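Local atomic coordinates of putative cytochrome P450 154A1 (Streptomyces coelicolor, PDB entry 1ODO), a protein that belongs to the cytochrome P450 family of haem proteins and holds an iron-containing protoporphyrin IX within a largely helical fold. Residues Q253-H256 and T257-R261; D277-E280 and E281-H285. All blocks are in the same frame, centred on the assembly; numbering follows the deposited sequence.

Interaction 1 (Q253-H256 and T257-R261)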
ATOM      1  N   GLN A 253       0.350   4.198 -11.371  1.00 13.64           N
ATOM      2  CA  GLN A 253       0.762   3.112 -12.251  1.00 12.89           C
ATOM      3  C   GLN A 253      -0.264   2.732 -13.316  1.00 13.34           C
ATOM      4  O   GLN A 253       0.103   2.498 -14.467  1.00 13.99           O
ATOM      5  CB  GLN A 253       1.127   1.883 -11.419  1.00 14.51           C
ATOM      6  CG  GLN A 253       2.310   2.093 -10.478  1.00 14.42           C
ATOM      7  CD  GLN A 253       3.641   2.254 -11.206  1.00 16.50           C
ATOM      8  OE1 GLN A 253       3.707   2.195 -12.433  1.00 14.99           O
ATOM      9  NE2 GLN A 253       4.707   2.460 -10.443  1.00 17.48           N
ATOM     10  N   ALA A 254      -1.541   2.670 -12.946  1.00 12.47           N
ATOM     11  CA  ALA A 254      -2.576   2.310 -13.912  1.00 13.51           C
ATOM     12  C   ALA A 254      -2.632   3.340 -15.035  1.00 13.88           C
ATOM     13  O   ALA A 254      -2.642   2.989 -16.211  1.00 14.93           O
ATOM     14  CB  ALA A 254      -3.939   2.206 -13.221  1.00 10.83           C
ATOM     15  N   VAL A 255      -2.668   4.617 -14.670  1.00 13.28           N
ATOM     16  CA  VAL A 255      -2.722   5.670 -15.675  1.00 14.35           C
ATOM     17  C   VAL A 255      -1.466   5.666 -16.537  1.00 13.46           C
ATOM     18  O   VAL A 255      -1.549   5.701 -17.762  1.00 13.73           O
ATOM     19  CB  VAL A 255      -2.879   7.064 -15.026  1.00 13.93           C
ATOM     20  CG1 VAL A 255      -2.821   8.146 -16.098  1.00 16.80           C
ATOM     21  CG2 VAL A 255      -4.198   7.137 -14.285  1.00 13.54           C
ATOM     22  N   HIS A 256      -0.304   5.612 -15.896  1.00 14.75           N
ATOM     23  CA  HIS A 256       0.957   5.609 -16.630  1.00 15.61           C
ATOM     24  C   HIS A 256       1.040   4.460 -17.629  1.00 15.66           C
ATOM     25  O   HIS A 256       1.548   4.628 -18.739  1.00 15.46           O
ATOM     26  CB  HIS A 256       2.141   5.549 -15.661  1.00 14.35           C
ATOM     27  CG  HIS A 256       3.471   5.714 -16.329  1.00 17.81           C
ATOM     28  ND1 HIS A 256       4.201   4.650 -16.812  1.00 17.38           N
ATOM     29  CD2 HIS A 256       4.180   6.826 -16.635  1.00 17.51           C
ATOM     30  CE1 HIS A 256       5.302   5.099 -17.388  1.00 18.39           C
ATOM     31  NE2 HIS A 256       5.312   6.417 -17.295  1.00 17.93           N
ATOM     32  N   THR A 257       0.541   3.291 -17.243  1.00 15.02           N
ATOM     33  CA  THR A 257       0.576   2.143 -18.134  1.00 15.66           C
ATOM     34  C   THR A 257      -0.320   2.391 -19.347  1.00 16.67           C
ATOM     35  O   THR A 257       0.075   2.132 -20.484  1.00 16.89           O
ATOM     36  CB  THR A 257       0.118   0.863 -17.412  1.00 17.25           C
ATOM     37  OG1 THR A 257       1.083   0.510 -16.416  1.00 19.22           O
ATOM     38  CG2 THR A 257      -0.022  -0.290 -18.389  1.00 16.34           C
ATOM     39  N   LEU A 258      -1.518   2.910 -19.104  1.00 16.18           N
ATOM     40  CA  LEU A 258      -2.452   3.182 -20.192  1.00 17.30           C
ATOM     41  C   LEU A 258      -1.943   4.264 -21.134  1.00 17.68           C
ATOM     42  O   LEU A 258      -2.331   4.299 -22.303  1.00 19.56           O
ATOM     43  CB  LEU A 258      -3.821   3.586 -19.635  1.00 16.98           C
ATOM     44  CG  LEU A 258      -4.587   2.528 -18.837  1.00 17.48           C
ATOM     45  CD1 LEU A 258      -5.736   3.181 -18.086  1.00 16.93           C
ATOM     46  CD2 LEU A 258      -5.105   1.442 -19.772  1.00 18.86           C
ATOM     47  N   LEU A 259      -1.076   5.140 -20.634  1.00 17.98           N
ATOM     48  CA  LEU A 259      -0.531   6.218 -21.459  1.00 18.99           C
ATOM     49  C   LEU A 259       0.737   5.808 -22.196  1.00 20.01           C
ATOM     50  O   LEU A 259       1.162   6.480 -23.138  1.00 20.14           O
ATOM     51  CB  LEU A 259      -0.245   7.454 -20.600  1.00 19.48           C
ATOM     52  CG  LEU A 259      -1.467   8.106 -19.950  1.00 20.55           C
ATOM     53  CD1 LEU A 259      -1.047   9.355 -19.195  1.00 18.55           C
ATOM     54  CD2 LEU A 259      -2.495   8.452 -21.025  1.00 21.67           C
ATOM     55  N   THR A 260       1.339   4.704 -21.769  1.00 19.15           N
ATOM     56  CA  THR A 260       2.558   4.222 -22.401  1.00 18.96           C
ATOM     57  C   THR A 260       2.320   2.922 -23.167  1.00 19.61           C
ATOM     58  O   THR A 260       3.178   2.481 -23.932  1.00 18.73           O
ATOM     59  CB  THR A 260       3.677   4.017 -21.353  1.00 20.10           C
ATOM     60  OG1 THR A 260       3.218   3.141 -20.318  1.00 20.43           O
ATOM     61  CG2 THR A 260       4.071   5.348 -20.732  1.00 19.71           C
ATOM     62  N   ARG A 261       1.149   2.322 -22.957  1.00 18.75           N
ATOM     63  CA  ARG A 261       0.763   1.077 -23.616  1.00 21.21           C
ATOM     64  C   ARG A 261      -0.628   1.286 -24.213  1.00 21.45           C
ATOM     65  O   ARG A 261      -1.614   0.729 -23.731  1.00 20.89           O
ATOM     66  CB  ARG A 261       0.718  -0.075 -22.608  1.00 22.90           C
ATOM     67  CG  ARG A 261       2.016  -0.284 -21.847  1.00 27.80           C
ATOM     68  CD  ARG A 261       3.148  -0.725 -22.761  1.00 31.79           C
ATOM     69  NE  ARG A 261       4.422  -0.739 -22.046  1.00 38.21           N
ATOM     70  CZ  ARG A 261       5.566  -1.187 -22.555  1.00 40.51           C
ATOM     71  NH1 ARG A 261       5.606  -1.666 -23.793  1.00 42.56           N
ATOM     72  NH2 ARG A 261       6.672  -1.156 -21.824  1.00 41.92           N
TER
HETATM   73  O   HOH W   1       3.946   1.855 -16.387  1.00 29.48           O
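Gln253 O, Ala254 O and Val255 O receive the backbone N-H of Thr257, Leu258 and Leu259 in turn, the regular i to i+4 bonding of the last turns of helix 247-260, and Arg261 then leaves helical geometry. His256 O is held differently. The bond from Thr260 N to it is weak, 3.0 Å long with an N-H...O angle of only 122°, whereas the hydroxyl Thr260 OG1 comes within 2.7 Å of the same His256 O as a donor. A chi1 of 55° sets this OG1 between the backbone N and carbonyl carbon of Thr260, close to the preceding turn, while the methyl CG2 lies over one face of the His256 imidazole. This is a CH-pi contact, with Thr260 CG2 3.9 Å from the ring centroid and displaced toward the rim. At the ring's edge, a water lying in its plane is 2.8 Å from His256 ND1, and it donates a hydrogen bond to Thr257 OG1. On another side of the helix Val255 CG1 and Leu259 CD1 run side by side, 3.8 Å apart, and the Val255 side chain continues onto Leu368 and Leu371 of helix 357-374. The helix ends at Thr260, whose hydroxyl probably backs the weak backbone bond to His256 O while its methyl packs on the imidazole.

Interaction 2 (D277-E280 and E281-H285)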
ATOM      1  N   ASP A 277     -10.282  -5.110 -15.001  1.00 13.84           N
ATOM      2  CA  ASP A 277      -9.210  -5.979 -15.482  1.00 14.16           C
ATOM      3  C   ASP A 277      -7.895  -5.206 -15.503  1.00 13.42           C
ATOM      4  O   ASP A 277      -6.837  -5.746 -15.177  1.00 12.08           O
ATOM      5  CB  ASP A 277      -9.487  -6.487 -16.898  1.00 14.39           C
ATOM      6  CG  ASP A 277     -10.650  -7.453 -16.964  1.00 18.48           C
ATOM      7  OD1 ASP A 277     -10.886  -8.186 -15.977  1.00 17.34           O
ATOM      8  OD2 ASP A 277     -11.314  -7.491 -18.024  1.00 19.27           O
ATOM      9  N   VAL A 278      -7.965  -3.941 -15.908  1.00 12.88           N
ATOM     10  CA  VAL A 278      -6.770  -3.111 -15.967  1.00 12.23           C
ATOM     11  C   VAL A 278      -6.210  -2.888 -14.569  1.00 12.56           C
ATOM     12  O   VAL A 278      -4.994  -2.888 -14.373  1.00 11.73           O
ATOM     13  CB  VAL A 278      -7.069  -1.748 -16.625  1.00 13.88           C
ATOM     14  CG1 VAL A 278      -5.888  -0.810 -16.452  1.00 12.46           C
ATOM     15  CG2 VAL A 278      -7.356  -1.952 -18.105  1.00 16.16           C
ATOM     16  N   VAL A 279      -7.097  -2.703 -13.596  1.00 12.05           N
ATOM     17  CA  VAL A 279      -6.658  -2.482 -12.228  1.00 11.28           C
ATOM     18  C   VAL A 279      -6.000  -3.745 -11.682  1.00 11.53           C
ATOM     19  O   VAL A 279      -4.969  -3.666 -11.016  1.00 10.23           O
ATOM     20  CB  VAL A 279      -7.841  -2.047 -11.324  1.00 13.04           C
ATOM     21  CG1 VAL A 279      -7.440  -2.094  -9.852  1.00 11.93           C
ATOM     22  CG2 VAL A 279      -8.254  -0.618 -11.691  1.00 12.53           C
ATOM     23  N   GLU A 280      -6.578  -4.909 -11.973  1.00 10.99           N
ATOM     24  CA  GLU A 280      -5.999  -6.155 -11.484  1.00 11.53           C
ATOM     25  C   GLU A 280      -4.628  -6.420 -12.091  1.00 12.07           C
ATOM     26  O   GLU A 280      -3.733  -6.912 -11.410  1.00 11.82           O
ATOM     27  CB  GLU A 280      -6.923  -7.341 -11.764  1.00 10.62           C
ATOM     28  CG  GLU A 280      -8.185  -7.321 -10.912  1.00 12.39           C
ATOM     29  CD  GLU A 280      -7.873  -7.092  -9.444  1.00 13.56           C
ATOM     30  OE1 GLU A 280      -8.383  -6.109  -8.867  1.00 13.31           O
ATOM     31  OE2 GLU A 280      -7.108  -7.892  -8.867  1.00 14.20           O
ATOM     32  N   GLU A 281      -4.456  -6.107 -13.370  1.00 11.34           N
ATOM     33  CA  GLU A 281      -3.164  -6.335 -14.002  1.00 11.45           C
ATOM     34  C   GLU A 281      -2.150  -5.312 -13.488  1.00 11.14           C
ATOM     35  O   GLU A 281      -0.956  -5.597 -13.430  1.00 10.92           O
ATOM     36  CB  GLU A 281      -3.272  -6.255 -15.528  1.00 11.74           C
ATOM     37  CG  GLU A 281      -1.932  -6.421 -16.242  1.00 11.52           C
ATOM     38  CD  GLU A 281      -1.343  -7.827 -16.124  1.00 13.70           C
ATOM     39  OE1 GLU A 281      -1.729  -8.589 -15.207  1.00 11.07           O
ATOM     40  OE2 GLU A 281      -0.474  -8.164 -16.954  1.00 14.19           O
ATOM     41  N   THR A 282      -2.623  -4.118 -13.127  1.00  9.49           N
ATOM     42  CA  THR A 282      -1.724  -3.085 -12.615  1.00  9.87           C
ATOM     43  C   THR A 282      -1.245  -3.547 -11.237  1.00  9.70           C
ATOM     44  O   THR A 282      -0.074  -3.399 -10.882  1.00 11.35           O
ATOM     45  CB  THR A 282      -2.439  -1.714 -12.474  1.00  9.56           C
ATOM     46  OG1 THR A 282      -2.853  -1.249 -13.769  1.00 10.13           O
ATOM     47  CG2 THR A 282      -1.496  -0.675 -11.848  1.00 10.01           C
ATOM     48  N   LEU A 283      -2.156  -4.122 -10.465  1.00 10.50           N
ATOM     49  CA  LEU A 283      -1.818  -4.608  -9.129  1.00 10.99           C
ATOM     50  C   LEU A 283      -0.783  -5.730  -9.222  1.00 10.96           C
ATOM     51  O   LEU A 283       0.068  -5.886  -8.348  1.00 11.70           O
ATOM     52  CB  LEU A 283      -3.078  -5.109  -8.424  1.00  9.26           C
ATOM     53  CG  LEU A 283      -4.036  -3.990  -8.009  1.00 11.82           C
ATOM     54  CD1 LEU A 283      -5.371  -4.548  -7.527  1.00  8.53           C
ATOM     55  CD2 LEU A 283      -3.371  -3.181  -6.913  1.00 12.09           C
ATOM     56  N   ARG A 284      -0.848  -6.510 -10.293  1.00 10.42           N
ATOM     57  CA  ARG A 284       0.101  -7.603 -10.462  1.00 10.65           C
ATOM     58  C   ARG A 284       1.445  -7.109 -10.995  1.00 10.21           C
ATOM     59  O   ARG A 284       2.493  -7.403 -10.424  1.00  9.79           O
ATOM     60  CB  ARG A 284      -0.448  -8.651 -11.438  1.00 11.10           C
ATOM     61  CG  ARG A 284       0.464  -9.882 -11.610  1.00 11.20           C
ATOM     62  CD  ARG A 284       0.079 -10.704 -12.843  1.00 12.28           C
ATOM     63  NE  ARG A 284       0.434  -9.998 -14.074  1.00 12.73           N
ATOM     64  CZ  ARG A 284       1.676  -9.889 -14.537  1.00 14.30           C
ATOM     65  NH1 ARG A 284       2.683 -10.453 -13.881  1.00 14.48           N
ATOM     66  NH2 ARG A 284       1.918  -9.192 -15.641  1.00 15.99           N
ATOM     67  N   HIS A 285       1.385  -6.356 -12.092  1.00  9.56           N
ATOM     68  CA  HIS A 285       2.556  -5.798 -12.772  1.00 10.56           C
ATOM     69  C   HIS A 285       3.330  -4.695 -12.043  1.00 10.84           C
ATOM     70  O   HIS A 285       4.566  -4.665 -12.079  1.00 11.02           O
ATOM     71  CB  HIS A 285       2.114  -5.314 -14.164  1.00 10.05           C
ATOM     72  CG  HIS A 285       3.241  -5.074 -15.121  1.00 13.04           C
ATOM     73  ND1 HIS A 285       3.637  -3.810 -15.502  1.00 12.48           N
ATOM     74  CD2 HIS A 285       4.045  -5.938 -15.787  1.00 11.94           C
ATOM     75  CE1 HIS A 285       4.636  -3.904 -16.363  1.00 13.12           C
ATOM     76  NE2 HIS A 285       4.901  -5.185 -16.553  1.00 15.29           N
TER
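Val278 O is gripped twice by Thr282, through the backbone N at 2.9 Å and through the hydroxyl OG1 at 2.8 Å, and the two donors reach it from opposite faces of its carbonyl plane. The side-chain bond follows from chi1 of -63°, which turns Thr282 OG1 back along the helix beside its own N. Regular i to i+4 backbone bonds from Glu281, Leu283 and Arg284 to Asp277, Val279 and Glu280 complete the helical framework. The apolar pair is Leu283 CD1 and Val279 CG1, 4.0 Å apart, the two side chains pointing the same way. Leu283 CD1 also lies 3.6 Å from Glu280 OE1, which has a salt bridge to Arg361, and Leu283 touches the haem. Glu281 and Arg284 are the Glu and Arg of the E-X-X-R motif of P450 helix K. Arg284 takes the Glu281 carboxylate side-on, NE to OE1 at 2.8 Å and NH2 to OE2 at 2.9 Å, with nearly straight N-H...O angles of 167° and 169°. Both acceptors lie at the edge of the guanidinium, in its plane, yet the carboxylate is tilted and met from above its own plane. Glu281 OE2 also forms a salt bridge with Arg339, the third member of the family's E-R-R triad, and accepts a hydrogen bond from Asp336 N, while Arg284 NH1 donates to Ala332 O and Asn323 O, so the buried pair ties the helix to later parts of the chain. Helix 275-285 packs against both helix 247-260, through Val278 and Thr282, and helix 357-374, through Val279.

Overall arrangement
Interactions 1 and 2 illustrate how contacts local to single helices can be joined by packing between those helices. Interaction 1 closes the end of helix 247-260; the chain then passes through helix 262-270 before interaction 2 opens on helix 275-285. Their centres are 11 Å apart, on the same side of the chain's centre, and they touch: Thr282 CG2 lies 3.5 Å from Ala254 N, and Leu258 CD2 packs on Val278 CG1. Both helices also lean on helix 357-374 through Leu368. Interaction 2 reaches the haem through Leu283, whereas in interaction 1 the side chain of Gln253 is about 9 Å from the haem; the packed helices thus run from the haem pocket to the end of helix 247-260, farther from it.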